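Local coordinates for protein kappa-carrageenase (Zobellia galactanivorans, PDB 5OCR) that probably hydrolyses the sulfated red-algal galactan kappa-carrageenan, with the glycoside hydrolase family 16 beta-jellyroll domain as the part present here, at residues A109-G114 with R265-D270; Q184-K189 with K227-P232; G204-V207 with I212-Y215. One frame throughout, in Å; residues are numbered along the deposited sequence.

Contact 1. Residues A109-G114 with R265-D270; sequences ADIGEG and REKLSD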
ATOM      1  N   ALA A 109      -4.057   4.681 -11.376  1.00 21.74           N
ATOM      2  CA  ALA A 109      -5.127   5.699 -11.510  1.00 21.77           C
ATOM      3  C   ALA A 109      -4.864   6.713 -12.614  1.00 21.21           C
ATOM      4  O   ALA A 109      -3.735   7.248 -12.797  1.00 20.99           O
ATOM      5  CB  ALA A 109      -5.269   6.448 -10.159  1.00 22.41           C
ATOM      6  N   ASP A 110      -5.932   7.054 -13.315  1.00 21.88           N
ATOM      7  CA  ASP A 110      -5.796   8.005 -14.424  1.00 24.95           C
ATOM      8  C   ASP A 110      -5.415   9.455 -14.118  1.00 26.20           C
ATOM      9  O   ASP A 110      -5.002  10.220 -15.011  1.00 28.37           O
ATOM     10  CB  ASP A 110      -6.993   7.920 -15.321  1.00 28.89           C
ATOM     11  CG  ASP A 110      -8.244   8.412 -14.698  1.00 34.65           C
ATOM     12  OD1 ASP A 110      -8.303   9.014 -13.542  1.00 34.70           O
ATOM     13  OD2 ASP A 110      -9.239   8.157 -15.432  1.00 39.63           O
ATOM     14  N   ILE A 111      -5.515   9.858 -12.854  1.00 24.83           N
ATOM     15  CA  ILE A 111      -5.030  11.165 -12.493  1.00 23.60           C
ATOM     16  C   ILE A 111      -3.518  11.407 -12.771  1.00 24.37           C
ATOM     17  O   ILE A 111      -3.091  12.525 -12.965  1.00 24.99           O
ATOM     18  CB  ILE A 111      -5.395  11.479 -11.034  1.00 24.64           C
ATOM     19  CG1 ILE A 111      -5.221  12.999 -10.753  1.00 24.13           C
ATOM     20  CG2 ILE A 111      -4.531  10.678 -10.078  1.00 23.17           C
ATOM     21  CD1 ILE A 111      -5.962  13.435  -9.454  1.00 24.42           C
ATOM     22  N   GLY A 112      -2.719  10.342 -12.854  1.00 24.72           N
ATOM     23  CA  GLY A 112      -1.247  10.473 -12.841  1.00 27.62           C
ATOM     24  C   GLY A 112      -0.799  10.864 -11.432  1.00 28.33           C
ATOM     25  O   GLY A 112      -1.023  10.135 -10.455  1.00 33.34           O
ATOM     26  N   GLU A 113      -0.287  12.065 -11.231  1.00 26.57           N
ATOM     27  CA  GLU A 113       0.203  12.473  -9.918  1.00 26.78           C
ATOM     28  C   GLU A 113      -1.008  12.890  -9.003  1.00 26.41           C
ATOM     29  O   GLU A 113      -1.994  13.487  -9.505  1.00 26.35           O
ATOM     30  CB  GLU A 113       1.179  13.640 -10.105  1.00 29.45           C
ATOM     31  CG  GLU A 113       1.788  14.123  -8.814  1.00 30.00           C
ATOM     32  CD  GLU A 113       2.890  15.145  -9.033  1.00 33.89           C
ATOM     33  OE1 GLU A 113       3.707  15.284  -8.132  1.00 32.39           O
ATOM     34  OE2 GLU A 113       2.970  15.779 -10.134  1.00 36.05           O
ATOM     35  N   GLY A 114      -0.946  12.545  -7.729  1.00 24.00           N
ATOM     36  CA  GLY A 114      -1.898  13.004  -6.716  1.00 23.80           C
ATOM     37  C   GLY A 114      -2.482  11.916  -5.827  1.00 22.35           C
ATOM     38  O   GLY A 114      -3.125  12.221  -4.807  1.00 21.86           O
ATOM     39  N   ARG A 265      -6.218  22.726  -6.789  1.00 26.73           N
ATOM     40  CA  ARG A 265      -7.438  23.108  -7.495  1.00 28.11           C
ATOM     41  C   ARG A 265      -7.474  22.612  -8.941  1.00 28.20           C
ATOM     42  O   ARG A 265      -8.502  22.063  -9.402  1.00 29.06           O
ATOM     43  CB  ARG A 265      -7.658  24.625  -7.429  1.00 28.50           C
ATOM     44  CG  ARG A 265      -9.103  24.967  -7.712  1.00 31.14           C
ATOM     45  CD  ARG A 265      -9.205  26.451  -7.378  1.00 30.53           C
ATOM     46  NE  ARG A 265     -10.457  27.076  -7.774  1.00 33.90           N
ATOM     47  CZ  ARG A 265     -10.726  27.446  -9.005  1.00 35.52           C
ATOM     48  NH1 ARG A 265      -9.847  27.256  -9.996  1.00 38.24           N
ATOM     49  NH2 ARG A 265     -11.879  27.989  -9.255  1.00 38.05           N
ATOM     50  N   GLU A 266      -6.392  22.788  -9.673  1.00 31.82           N
ATOM     51  CA  GLU A 266      -6.510  22.329 -11.064  1.00 38.15           C
ATOM     52  C   GLU A 266      -6.594  20.815 -11.180  1.00 34.40           C
ATOM     53  O   GLU A 266      -7.334  20.312 -12.028  1.00 36.20           O
ATOM     54  CB  GLU A 266      -5.526  23.000 -12.014  1.00 45.80           C
ATOM     55  CG  GLU A 266      -4.087  22.792 -11.652  1.00 51.52           C
ATOM     56  CD  GLU A 266      -3.244  22.560 -12.884  1.00 62.77           C
ATOM     57  OE1 GLU A 266      -3.812  22.604 -14.013  1.00 67.33           O
ATOM     58  OE2 GLU A 266      -2.016  22.321 -12.728  1.00 63.98           O
ATOM     59  N   LYS A 267      -5.927  20.063 -10.310  1.00 31.51           N
ATOM     60  CA  LYS A 267      -6.187  18.574 -10.304  1.00 33.91           C
ATOM     61  C   LYS A 267      -7.600  18.118  -9.865  1.00 30.76           C
ATOM     62  O   LYS A 267      -7.960  16.960 -10.042  1.00 29.76           O
ATOM     63  CB  LYS A 267      -5.172  17.806  -9.460  1.00 35.31           C
ATOM     64  CG  LYS A 267      -3.785  17.874 -10.032  1.00 39.12           C
ATOM     65  CD  LYS A 267      -3.172  16.506 -10.010  1.00 38.60           C
ATOM     66  CE  LYS A 267      -1.859  16.565 -10.732  1.00 38.74           C
ATOM     67  NZ  LYS A 267      -1.883  15.412 -11.650  1.00 37.05           N
ATOM     68  N   LEU A 268      -8.396  18.977  -9.206  1.00 30.68           N
ATOM     69  CA  LEU A 268      -9.794  18.569  -8.870  1.00 31.08           C
ATOM     70  C   LEU A 268     -10.643  18.157 -10.031  1.00 36.01           C
ATOM     71  O   LEU A 268     -11.560  17.326  -9.878  1.00 37.02           O
ATOM     72  CB  LEU A 268     -10.529  19.641  -8.056  1.00 32.77           C
ATOM     73  CG  LEU A 268     -10.072  19.888  -6.636  1.00 31.36           C
ATOM     74  CD1 LEU A 268     -10.839  21.135  -6.249  1.00 32.03           C
ATOM     75  CD2 LEU A 268     -10.386  18.722  -5.672  1.00 32.22           C
ATOM     76  N   SER A 269     -10.335  18.660 -11.230  1.00 34.00           N
ATOM     77  CA  SER A 269     -11.090  18.254 -12.403  0.50 33.80           C
ATOM     78  C   SER A 269     -10.874  16.766 -12.676  1.00 34.07           C
ATOM     79  O   SER A 269     -11.698  16.149 -13.324  1.00 34.39           O
ATOM     80  CB  SER A 269     -10.732  19.100 -13.643  0.50 34.59           C
ATOM     81  OG  SER A 269      -9.440  18.783 -14.148  0.50 31.26           O
ATOM     82  N   ASP A 270      -9.765  16.209 -12.149  1.00 32.51           N
ATOM     83  CA  ASP A 270      -9.393  14.781 -12.324  1.00 30.79           C
ATOM     84  C   ASP A 270      -9.803  13.856 -11.176  1.00 29.58           C
ATOM     85  O   ASP A 270      -9.445  12.679 -11.152  1.00 26.98           O
ATOM     86  CB  ASP A 270      -7.899  14.661 -12.617  1.00 32.92           C
ATOM     87  CG  ASP A 270      -7.527  15.385 -13.885  1.00 40.45           C
ATOM     88  OD1 ASP A 270      -8.308  15.247 -14.854  1.00 41.46           O
ATOM     89  OD2 ASP A 270      -6.499  16.108 -13.910  1.00 41.49           O
TER
HETATM   90  O   HOH W   1      -3.955  15.187 -13.481  1.00 30.54           O
HETATM   91  O   HOH W   2       0.051  13.714 -13.211  1.00 39.27           O
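I111 and D270 bring the two backbones closest, 5.7 Å between their CA atoms. A109-G112 forms a type I beta turn, closed by G112 N on A109 O, in the loop joining strands 100-107 and 115-122; R265-D270 carries the last part of helix 262-267 into the loop that follows. The I111 side chain, with CG1 anti to its own N (chi1 -165°), sets CG1 3.7 Å from D270 CB. K267 bends at chi2 and chi4 on its way to the loop, passing CD within 4.1 Å of I111 CG1. Its NZ then donates to E113 O at 2.9 Å, coming in 28° off the carbonyl plane. Water 1 takes another NZ hydrogen and donates to I111 O (2.8 Å) and to D270 OD2 (2.7 Å); water 2 accepts from both NZ and E113 N. T273 OG1 fixes the turn through D110 OD1 and I111 N. A leucine at K267 would take away this donor and the partner both waters share, and the loop would probably be held less firmly to the helix. One ammonium group thus serves mainly backbone and water, and it meets the D270 carboxylate through water 1, which would probably soften their attraction.

Contact 2. Residues Q184-K189 with K227-P232; sequences QEQLNK and KYWHRP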
ATOM      1  N   GLN A 184      19.863   1.308   2.316  1.00 24.94           N
ATOM      2  CA  GLN A 184      20.400  -0.034   1.944  1.00 27.02           C
ATOM      3  C   GLN A 184      19.567  -1.166   2.516  1.00 26.50           C
ATOM      4  O   GLN A 184      19.442  -2.201   1.833  1.00 26.48           O
ATOM      5  CB  GLN A 184      21.824  -0.204   2.444  1.00 30.30           C
ATOM      6  CG  GLN A 184      22.520  -1.352   1.778  1.00 35.63           C
ATOM      7  CD  GLN A 184      23.185  -0.864   0.547  1.00 38.66           C
ATOM      8  OE1 GLN A 184      22.538  -0.549  -0.468  1.00 42.14           O
ATOM      9  NE2 GLN A 184      24.501  -0.762   0.631  1.00 43.88           N
ATOM     10  N   GLU A 185      18.997  -0.960   3.736  1.00 23.54           N
ATOM     11  CA  GLU A 185      18.191  -1.957   4.383  0.50 23.00           C
ATOM     12  C   GLU A 185      16.703  -1.929   3.984  1.00 22.02           C
ATOM     13  O   GLU A 185      16.042  -2.978   4.034  1.00 21.70           O
ATOM     14  CB  GLU A 185      18.438  -1.847   5.890  0.50 24.66           C
ATOM     15  CG  GLU A 185      19.961  -2.017   6.128  0.50 25.48           C
ATOM     16  CD  GLU A 185      20.356  -1.864   7.571  0.50 28.19           C
ATOM     17  OE1 GLU A 185      19.459  -2.003   8.391  0.50 29.59           O
ATOM     18  OE2 GLU A 185      21.557  -1.575   7.868  0.50 29.23           O
ATOM     19  N   GLN A 186      16.216  -0.741   3.578  1.00 21.61           N
ATOM     20  CA  GLN A 186      14.778  -0.521   3.529  1.00 20.00           C
ATOM     21  C   GLN A 186      14.206   0.134   2.293  1.00 19.61           C
ATOM     22  O   GLN A 186      13.022   0.154   2.144  1.00 21.68           O
ATOM     23  CB  GLN A 186      14.272   0.203   4.763  1.00 20.95           C
ATOM     24  CG  GLN A 186      14.518  -0.575   6.048  1.00 22.33           C
ATOM     25  CD  GLN A 186      14.086   0.134   7.261  1.00 22.35           C
ATOM     26  OE1 GLN A 186      14.776   0.058   8.289  1.00 23.48           O
ATOM     27  NE2 GLN A 186      12.967   0.865   7.180  1.00 20.48           N
ATOM     28  N   LEU A 187      15.010   0.737   1.445  1.00 18.95           N
ATOM     29  CA  LEU A 187      14.453   1.496   0.285  1.00 19.21           C
ATOM     30  C   LEU A 187      14.635   0.670  -0.969  1.00 19.47           C
ATOM     31  O   LEU A 187      15.787   0.333  -1.315  1.00 19.81           O
ATOM     32  CB  LEU A 187      15.194   2.856   0.141  1.00 20.95           C
ATOM     33  CG  LEU A 187      14.620   3.832  -0.899  1.00 21.35           C
ATOM     34  CD1 LEU A 187      14.639   5.281  -0.365  1.00 24.25           C
ATOM     35  CD2 LEU A 187      15.432   3.785  -2.230  1.00 22.82           C
ATOM     36  N   ASN A 188      13.540   0.489  -1.734  1.00 19.22           N
ATOM     37  CA  ASN A 188      13.661  -0.053  -3.061  1.00 19.80           C
ATOM     38  C   ASN A 188      12.938   0.829  -4.063  1.00 19.28           C
ATOM     39  O   ASN A 188      11.805   1.222  -3.851  1.00 19.43           O
ATOM     40  CB  ASN A 188      12.978  -1.440  -3.109  1.00 20.56           C
ATOM     41  CG  ASN A 188      13.713  -2.458  -2.317  1.00 21.38           C
ATOM     42  OD1 ASN A 188      14.920  -2.662  -2.468  1.00 20.50           O
ATOM     43  ND2 ASN A 188      12.998  -3.088  -1.406  1.00 19.92           N
ATOM     44  N   LYS A 189      13.567   1.085  -5.206  1.00 19.36           N
ATOM     45  CA  LYS A 189      12.936   1.839  -6.299  1.00 19.85           C
ATOM     46  C   LYS A 189      13.093   0.951  -7.541  1.00 20.96           C
ATOM     47  O   LYS A 189      14.115   0.205  -7.689  1.00 20.94           O
ATOM     48  CB  LYS A 189      13.691   3.168  -6.480  1.00 21.99           C
ATOM     49  CG  LYS A 189      13.290   4.161  -5.381  1.00 22.74           C
ATOM     50  CD  LYS A 189      13.872   5.554  -5.632  1.00 26.40           C
ATOM     51  CE  LYS A 189      13.346   6.579  -4.625  1.00 24.07           C
ATOM     52  NZ  LYS A 189      11.919   6.972  -4.935  1.00 24.77           N
ATOM     53  N   LYS A 227      15.095  -7.846   8.694  1.00 22.30           N
ATOM     54  CA  LYS A 227      15.637  -7.470   9.987  1.00 24.79           C
ATOM     55  C   LYS A 227      14.542  -7.359  11.016  1.00 24.62           C
ATOM     56  O   LYS A 227      14.684  -7.892  12.115  1.00 28.86           O
ATOM     57  CB  LYS A 227      16.375  -6.127   9.876  1.00 26.39           C
ATOM     58  CG  LYS A 227      17.230  -5.807  11.042  1.00 32.11           C
ATOM     59  CD  LYS A 227      18.266  -4.789  10.491  1.00 33.46           C
ATOM     60  CE  LYS A 227      18.988  -4.127  11.617  1.00 40.83           C
ATOM     61  NZ  LYS A 227      19.837  -3.152  10.871  1.00 39.68           N
ATOM     62  N   TYR A 228      13.477  -6.650  10.669  1.00 23.64           N
ATOM     63  CA  TYR A 228      12.476  -6.261  11.688  1.00 22.57           C
ATOM     64  C   TYR A 228      11.108  -6.831  11.448  1.00 25.37           C
ATOM     65  O   TYR A 228      10.283  -6.729  12.328  1.00 29.79           O
ATOM     66  CB  TYR A 228      12.372  -4.750  11.706  1.00 21.66           C
ATOM     67  CG  TYR A 228      13.625  -4.060  12.148  1.00 22.28           C
ATOM     68  CD1 TYR A 228      14.250  -4.404  13.353  1.00 23.24           C
ATOM     69  CD2 TYR A 228      14.180  -3.027  11.365  1.00 22.89           C
ATOM     70  CE1 TYR A 228      15.425  -3.719  13.771  1.00 24.80           C
ATOM     71  CE2 TYR A 228      15.318  -2.354  11.763  1.00 23.68           C
ATOM     72  CZ  TYR A 228      15.966  -2.725  12.925  1.00 25.50           C
ATOM     73  OH  TYR A 228      17.115  -2.019  13.293  1.00 30.24           O
ATOM     74  N   TRP A 229      10.855  -7.395  10.250  1.00 22.91           N
ATOM     75  CA  TRP A 229       9.514  -7.652   9.722  1.00 20.71           C
ATOM     76  C   TRP A 229       9.018  -9.040  10.043  1.00 21.64           C
ATOM     77  O   TRP A 229       8.791  -9.908   9.139  1.00 20.12           O
ATOM     78  CB  TRP A 229       9.480  -7.313   8.199  1.00 19.66           C
ATOM     79  CG  TRP A 229       9.836  -5.881   8.072  1.00 19.62           C
ATOM     80  CD1 TRP A 229       8.953  -4.800   8.161  1.00 19.23           C
ATOM     81  CD2 TRP A 229      11.176  -5.304   7.906  1.00 18.86           C
ATOM     82  NE1 TRP A 229       9.642  -3.612   8.084  1.00 18.75           N
ATOM     83  CE2 TRP A 229      11.007  -3.859   7.971  1.00 19.19           C
ATOM     84  CE3 TRP A 229      12.493  -5.844   7.757  1.00 19.43           C
ATOM     85  CZ2 TRP A 229      12.140  -2.976   7.872  1.00 18.89           C
ATOM     86  CZ3 TRP A 229      13.613  -4.943   7.677  1.00 19.04           C
ATOM     87  CH2 TRP A 229      13.410  -3.575   7.723  1.00 20.09           C
ATOM     88  N   HIS A 230       8.876  -9.251  11.362  1.00 22.29           N
ATOM     89  CA  HIS A 230       8.512 -10.529  11.899  1.00 22.41           C
ATOM     90  C   HIS A 230       7.261 -10.436  12.691  1.00 23.00           C
ATOM     91  O   HIS A 230       7.026 -11.344  13.506  1.00 26.29           O
ATOM     92  CB  HIS A 230       9.638 -11.131  12.765  1.00 23.86           C
ATOM     93  CG  HIS A 230      10.985 -11.166  12.040  1.00 23.41           C
ATOM     94  ND1 HIS A 230      11.281 -12.117  11.157  1.00 22.58           N
ATOM     95  CD2 HIS A 230      12.088 -10.313  12.082  1.00 23.58           C
ATOM     96  CE1 HIS A 230      12.526 -11.942  10.678  1.00 21.12           C
ATOM     97  NE2 HIS A 230      13.008 -10.816  11.206  1.00 22.21           N
ATOM     98  N   ARG A 231       6.477  -9.371  12.565  1.00 21.78           N
ATOM     99  CA  ARG A 231       5.227  -9.269  13.355  0.50 21.95           C
ATOM    100  C   ARG A 231       4.044  -9.680  12.440  1.00 21.09           C
ATOM    101  O   ARG A 231       4.157  -9.604  11.222  1.00 21.88           O
ATOM    102  CB  ARG A 231       5.034  -7.815  13.805  0.50 23.75           C
ATOM    103  CG  ARG A 231       6.106  -7.343  14.797  0.50 25.00           C
ATOM    104  CD  ARG A 231       5.888  -5.881  15.171  0.50 26.72           C
ATOM    105  NE  ARG A 231       4.521  -5.512  15.439  0.50 29.38           N
ATOM    106  CZ  ARG A 231       3.925  -5.688  16.616  0.50 30.49           C
ATOM    107  NH1 ARG A 231       4.596  -6.224  17.620  0.50 30.28           N
ATOM    108  NH2 ARG A 231       2.674  -5.292  16.795  0.50 30.64           N
ATOM    109  N   PRO A 232       2.905 -10.086  13.013  1.00 20.69           N
ATOM    110  CA  PRO A 232       1.725 -10.400  12.161  1.00 20.68           C
ATOM    111  C   PRO A 232       1.187  -9.112  11.512  1.00 19.25           C
ATOM    112  O   PRO A 232       1.141  -8.046  12.160  1.00 21.15           O
ATOM    113  CB  PRO A 232       0.663 -10.917  13.179  1.00 19.44           C
ATOM    114  CG  PRO A 232       1.526 -11.405  14.382  1.00 20.30           C
ATOM    115  CD  PRO A 232       2.659 -10.378  14.462  1.00 21.00           C
TER
HETATM  116  O   HOH W   3      21.113  -0.210  10.930  1.00 42.32           O
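The Q186 amide meets the W229 indole at its six-membered end: CD lies at the ring edge, in its plane, 3.7 Å from W229 CZ2, and the amide stands 76° to the ring. One face of the indole is covered by Y228 CB, 3.9 Å above the plane. The Y228 ring in turn carries K227 CG over the centre of one face, while Q186 OE1 faces its edge, 4.3 Å from Y228 CE2. Q186 reaches this place with CG anti to its carbonyl carbon (chi1 -61°) and an extended chain, which also lays CG 3.6 Å from W229 CH2. Its NE2 is turned to other partners, L164 O and K177 O, and W229 NE1 gives its hydrogen to H165 O, so the two side chains meet by packing; the Q186 amide is held by strands 159-170 and 173-177, the indole by strand 159-170. In the family 16 jellyroll this joins the short helix 183-186 to the loop between strands 219-225 and 233-241; W229, the central residue of an inverse gamma turn, packs its indole on I139 of strand 134-144 and I212 of strand 211-216. Nearer the surface, an extended K227 side chain crosses that of E185 obliquely and forms a salt bridge, NZ to OE1 2.8 Å, on the syn side of the carboxylate and 30° out of its plane. E185 was modelled in two conformers, and the bridge is described for one of them, so it may not be permanent. Water 3 adds weak bonds to E185 OE2 and K227 NZ.

Contact 3. Residues G204-V207 with I212-Y215; sequences GCEV and IIWY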
ATOM      1  N   GLY A 204       4.221  -8.705  -6.551  1.00 17.05           N
ATOM      2  CA  GLY A 204       4.339  -9.873  -5.606  1.00 16.86           C
ATOM      3  C   GLY A 204       5.389  -9.633  -4.591  1.00 17.14           C
ATOM      4  O   GLY A 204       6.347  -8.897  -4.842  1.00 17.03           O
ATOM      5  N   CYS A 205       5.278 -10.326  -3.470  1.00 16.42           N
ATOM      6  CA  CYS A 205       6.314 -10.236  -2.427  1.00 17.54           C
ATOM      7  C   CYS A 205       6.401 -11.577  -1.715  1.00 17.75           C
ATOM      8  O   CYS A 205       5.326 -12.079  -1.181  1.00 17.58           O
ATOM      9  CB  CYS A 205       5.944  -9.204  -1.392  1.00 18.38           C
ATOM     10  SG  CYS A 205       7.264  -8.768  -0.244  1.00 19.79           S
ATOM     11  N   GLU A 206       7.624 -12.068  -1.577  1.00 17.35           N
ATOM     12  CA  GLU A 206       7.863 -13.273  -0.816  1.00 18.18           C
ATOM     13  C   GLU A 206       8.553 -12.904   0.485  1.00 17.98           C
ATOM     14  O   GLU A 206       9.603 -12.242   0.448  1.00 17.91           O
ATOM     15  CB  GLU A 206       8.702 -14.198  -1.727  1.00 18.73           C
ATOM     16  CG  GLU A 206       9.021 -15.521  -1.077  1.00 20.97           C
ATOM     17  CD  GLU A 206       9.945 -16.335  -1.985  1.00 23.64           C
ATOM     18  OE1 GLU A 206      10.033 -16.022  -3.174  1.00 25.03           O
ATOM     19  OE2 GLU A 206      10.473 -17.401  -1.546  1.00 24.30           O
ATOM     20  N   VAL A 207       7.986 -13.314   1.636  1.00 17.99           N
ATOM     21  CA  VAL A 207       8.457 -12.857   2.933  1.00 18.70           C
ATOM     22  C   VAL A 207       8.799 -14.122   3.739  1.00 18.74           C
ATOM     23  O   VAL A 207       7.924 -14.980   3.944  1.00 19.22           O
ATOM     24  CB  VAL A 207       7.376 -12.086   3.735  1.00 18.19           C
ATOM     25  CG1 VAL A 207       7.926 -11.630   5.084  1.00 18.82           C
ATOM     26  CG2 VAL A 207       6.883 -10.883   2.920  1.00 17.64           C
ATOM     27  N   ILE A 212      13.259 -10.734   2.269  1.00 18.38           N
ATOM     28  CA  ILE A 212      11.985 -10.285   1.668  1.00 18.47           C
ATOM     29  C   ILE A 212      12.367 -10.034   0.171  1.00 18.35           C
ATOM     30  O   ILE A 212      13.351  -9.386  -0.123  1.00 18.42           O
ATOM     31  CB  ILE A 212      11.487  -8.974   2.289  1.00 18.06           C
ATOM     32  CG1 ILE A 212      11.163  -9.191   3.801  1.00 18.59           C
ATOM     33  CG2 ILE A 212      10.197  -8.483   1.575  1.00 18.78           C
ATOM     34  CD1 ILE A 212      11.296  -7.874   4.593  1.00 20.46           C
ATOM     35  N   ILE A 213      11.552 -10.588  -0.742  1.00 18.36           N
ATOM     36  CA  ILE A 213      11.909 -10.473  -2.157  1.00 18.67           C
ATOM     37  C   ILE A 213      10.672  -9.938  -2.879  1.00 18.81           C
ATOM     38  O   ILE A 213       9.582 -10.480  -2.727  1.00 19.51           O
ATOM     39  CB  ILE A 213      12.266 -11.893  -2.716  1.00 20.55           C
ATOM     40  CG1 ILE A 213      13.353 -12.526  -1.767  1.00 21.34           C
ATOM     41  CG2 ILE A 213      12.815 -11.757  -4.172  1.00 20.25           C
ATOM     42  CD1 ILE A 213      13.274 -14.037  -1.749  1.00 26.13           C
ATOM     43  N   TRP A 214      10.870  -8.973  -3.754  1.00 18.28           N
ATOM     44  CA  TRP A 214       9.736  -8.369  -4.494  1.00 18.04           C
ATOM     45  C   TRP A 214       9.785  -8.679  -5.960  1.00 18.24           C
ATOM     46  O   TRP A 214      10.914  -8.741  -6.583  1.00 17.40           O
ATOM     47  CB  TRP A 214       9.866  -6.879  -4.378  1.00 18.11           C
ATOM     48  CG  TRP A 214       9.596  -6.191  -3.060  1.00 17.93           C
ATOM     49  CD1 TRP A 214       8.445  -5.485  -2.713  1.00 18.44           C
ATOM     50  CD2 TRP A 214      10.480  -6.104  -1.889  1.00 18.36           C
ATOM     51  NE1 TRP A 214       8.536  -4.973  -1.431  1.00 18.03           N
ATOM     52  CE2 TRP A 214       9.787  -5.249  -0.915  1.00 17.93           C
ATOM     53  CE3 TRP A 214      11.793  -6.551  -1.606  1.00 17.83           C
ATOM     54  CZ2 TRP A 214      10.346  -4.955   0.323  1.00 18.41           C
ATOM     55  CZ3 TRP A 214      12.341  -6.263  -0.381  1.00 17.38           C
ATOM     56  CH2 TRP A 214      11.650  -5.457   0.573  1.00 18.16           C
ATOM     57  N   TYR A 215       8.609  -8.853  -6.540  1.00 17.73           N
ATOM     58  CA  TYR A 215       8.501  -9.223  -7.964  1.00 18.03           C
ATOM     59  C   TYR A 215       7.534  -8.326  -8.696  1.00 17.61           C
ATOM     60  O   TYR A 215       6.519  -7.914  -8.182  1.00 17.26           O
ATOM     61  CB  TYR A 215       7.934 -10.657  -8.062  1.00 18.85           C
ATOM     62  CG  TYR A 215       8.789 -11.688  -7.347  1.00 19.14           C
ATOM     63  CD1 TYR A 215       8.571 -11.984  -5.994  1.00 19.27           C
ATOM     64  CD2 TYR A 215       9.805 -12.363  -8.066  1.00 20.72           C
ATOM     65  CE1 TYR A 215       9.370 -12.995  -5.345  1.00 20.18           C
ATOM     66  CE2 TYR A 215      10.630 -13.334  -7.419  1.00 21.32           C
ATOM     67  CZ  TYR A 215      10.345 -13.638  -6.088  1.00 22.07           C
ATOM     68  OH  TYR A 215      11.168 -14.583  -5.462  1.00 25.47           O
TER
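C205 SG sits over one face of the W214 indole, 4.2 Å from the centroid of its five-membered ring and only 8° off the ring normal, a sulfur-aromatic contact. I212 CG2 lies over the same face, toward the rim, and touches SG at 3.5 Å. The sulfur gets there by standing anti to the C205 backbone N (chi1 -169°). On the other side of the strands, Y215 OH donates to E206 OE1 at 2.9 Å, nearly along the C-O axis of that oxygen. Carboxylate and phenol ring are almost coplanar, 12° apart, and the extended E206 chain passes the ring edge with its CB in the ring plane. I213 lies beside E206 pointing the same way, CD1 4.1 Å from E206 CD. Behind these side chains, paired N-H to O bonds of 2.8 to 2.9 Å link the backbone N and O atoms of G204 with those of Y215, and of E206 with those of I213; C205-W214 and V207-I212 are the non-hydrogen-bonded pairs. W214 CA makes a CA-H...O contact with G204 O, 3.4 Å. Further out, W214 NE1 donates to D140 O, and C205 packs on I139 and V141. E206 OE2 has S15 OG as a partner, in the N-terminal segment that packs on the E206 and Y215 face. Strands 200-207 and 211-216 form an antiparallel beta hairpin of the beta-jellyroll, its C205 and W214 face turned toward strands 134-144 and 159-170, as expected for the interior of a family 16 sandwich.

In the fold
Contact 3 is nested along the chain inside the loop closed by contact 2, and both inside that of contact 1. Contacts 2 and 3 are neighbours, their centres about 11 Å apart: N188 ND2 packs against W214 CH2 at 3.4 Å, and W229 CE3 against I212 CD1 at 3.9 Å. Contact 1 lies on the opposite side of the chain's centre, with centres about 31 Å from contact 2 and 30 Å from contact 3. W229 and C205 both pack on strand 134-144, whose sequence holds the ExDxxE motif, which carries the catalytic residues in related family 16 enzymes and probably does so here. None of the magnesium ligands, E30, F31, G66 and D278, belongs to a contact.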